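SUMO1 linked HERC2 ZZ domain (Small ubiquitin-related modifier 1,E3 ubiquitin-protein ligase HERC2) (PDB 6WW3) is a fusion of the SUMO1 tail to the HERC2 ZZ domain, a zinc-binding module that recognises SUMO1 and histone H3. Local coordinates at residues Lys45-Thr48 with Arg49-Phe52. Sequence-based numbering, arbitrary orientation.
Sequences KHNT and RHTF. With ZN (zinc ion), chain D.
His46 and His50 bind the same zinc ion through different ring nitrogens, His46 by NE2 at 2.1 Å and His50 by ND1 at 2.2 Å. With Cys28 and Cys31 they complete the Cys2His2 site of the HERC2 ZZ-type zinc finger. A type I beta turn from Asn47 to His50 brings the two histidines together. It is closed by the backbone hydrogen bond from His50 N to Asn47 O, 3.0 Å. The Asn47 side chain forms an Asx turn. Its OD1 accepts a hydrogen bond from Arg49 N at 2.7 Å, in the plane of the amide, and a second, weak bond from His50 N. Asn47 CG lies anti to the backbone N (chi1 -178°), which carries the amide over the His50 ring; the planes stack 13° apart. One water donates to both Asn47 O and His50 O, and another joins Thr48 O to His50 O. Farther out, Phe52, at the start of strand 52-55, turns its ring edge to a face of His46. Phe26, Phe36 and Phe41 also touch Phe52. Phe52 CZ sits 3.6 Å from His46 CD2, toward the rim of the imidazole, while Asn47 CB makes a CH-pi contact over the centre of the His50 ring.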
loop_
_atom_site.group_PDB
_atom_site.type_symbol
_atom_site.label_atom_id
_atom_site.label_comp_id
_atom_site.label_asym_id
_atom_site.label_seq_id
_atom_site.Cartn_x
_atom_site.Cartn_y
_atom_site.Cartn_z
ATOM N N LYS A 45 -5.289 0.033 -11.987
ATOM C CA LYS A 45 -6.217 1.134 -12.177
ATOM C C LYS A 45 -7.014 1.380 -10.896
ATOM O O LYS A 45 -7.398 0.442 -10.191
ATOM C CB LYS A 45 -7.134 0.825 -13.363
ATOM N N HIS A 46 -7.226 2.657 -10.586
ATOM C CA HIS A 46 -7.953 3.070 -9.397
ATOM C C HIS A 46 -8.561 4.422 -9.715
ATOM O O HIS A 46 -8.060 5.136 -10.587
ATOM C CB HIS A 46 -7.031 3.160 -8.168
ATOM C CG HIS A 46 -7.756 3.147 -6.856
ATOM N ND1 HIS A 46 -8.167 1.984 -6.246
ATOM C CD2 HIS A 46 -8.138 4.156 -6.036
ATOM C CE1 HIS A 46 -8.772 2.275 -5.109
ATOM N NE2 HIS A 46 -8.778 3.587 -4.963
ATOM N N ASN A 47 -9.640 4.768 -9.004
ATOM C CA ASN A 47 -10.292 6.054 -9.205
ATOM C C ASN A 47 -9.242 7.145 -9.263
ATOM O O ASN A 47 -8.458 7.308 -8.327
ATOM C CB ASN A 47 -11.291 6.311 -8.073
ATOM C CG ASN A 47 -12.064 7.620 -8.238
ATOM O OD1 ASN A 47 -11.482 8.670 -8.500
ATOM N ND2 ASN A 47 -13.376 7.563 -8.037
ATOM N N THR A 48 -9.174 7.829 -10.378
ATOM C CA THR A 48 -8.143 8.822 -10.617
ATOM C C THR A 48 -8.240 10.045 -9.745
ATOM O O THR A 48 -7.345 10.766 -9.669
ATOM C CB THR A 48 -8.080 9.227 -12.105
ATOM O OG1 THR A 48 -9.337 9.684 -12.530
ATOM C CG2 THR A 48 -7.662 8.008 -12.963
ATOM N N ARG A 49 -9.355 10.231 -9.079
ATOM C CA ARG A 49 -9.507 11.334 -8.180
ATOM C C ARG A 49 -9.183 10.917 -6.734
ATOM O O ARG A 49 -9.135 11.722 -5.896
ATOM C CB ARG A 49 -10.842 12.024 -8.314
ATOM C CG ARG A 49 -11.064 12.733 -9.612
ATOM C CD ARG A 49 -10.184 13.966 -9.806
ATOM N NE ARG A 49 -9.976 14.114 -11.218
ATOM C CZ ARG A 49 -10.712 14.900 -11.972
ATOM N NH1 ARG A 49 -10.473 14.937 -13.251
ATOM N NH2 ARG A 49 -11.704 15.645 -11.439
ATOM N N HIS A 50 -9.010 9.638 -6.468
ATOM C CA HIS A 50 -8.518 9.272 -5.131
ATOM C C HIS A 50 -7.018 9.594 -5.053
ATOM O O HIS A 50 -6.381 9.599 -6.030
ATOM C CB HIS A 50 -8.814 7.806 -4.746
ATOM C CG HIS A 50 -10.262 7.521 -4.680
ATOM N ND1 HIS A 50 -10.769 6.347 -4.244
ATOM C CD2 HIS A 50 -11.320 8.276 -5.012
ATOM C CE1 HIS A 50 -12.073 6.382 -4.294
ATOM N NE2 HIS A 50 -12.427 7.552 -4.724
ATOM N N THR A 51 -6.511 9.864 -3.872
ATOM C CA THR A 51 -5.093 10.108 -3.621
ATOM C C THR A 51 -4.642 9.146 -2.535
ATOM O O THR A 51 -5.416 8.818 -1.633
ATOM C CB THR A 51 -4.796 11.555 -3.182
ATOM O OG1 THR A 51 -5.512 11.844 -1.975
ATOM C CG2 THR A 51 -5.209 12.554 -4.268
ATOM N N PHE A 52 -3.411 8.662 -2.651
ATOM C CA PHE A 52 -2.847 7.704 -1.713
ATOM C C PHE A 52 -1.811 8.361 -0.804
ATOM O O PHE A 52 -1.036 9.212 -1.246
ATOM C CB PHE A 52 -2.197 6.540 -2.469
ATOM C CG PHE A 52 -3.179 5.608 -3.112
ATOM C CD1 PHE A 52 -3.853 5.973 -4.274
ATOM C CD2 PHE A 52 -3.426 4.368 -2.556
ATOM C CE1 PHE A 52 -4.750 5.119 -4.865
ATOM C CE2 PHE A 52 -4.326 3.493 -3.144
ATOM C CZ PHE A 52 -4.988 3.866 -4.297
HETATM ZN ZN ZN D . -9.561 4.719 -3.374
HETATM O O HOH W 1 -5.769 6.962 -7.630
HETATM O O HOH W 2 -5.630 11.600 -8.024
#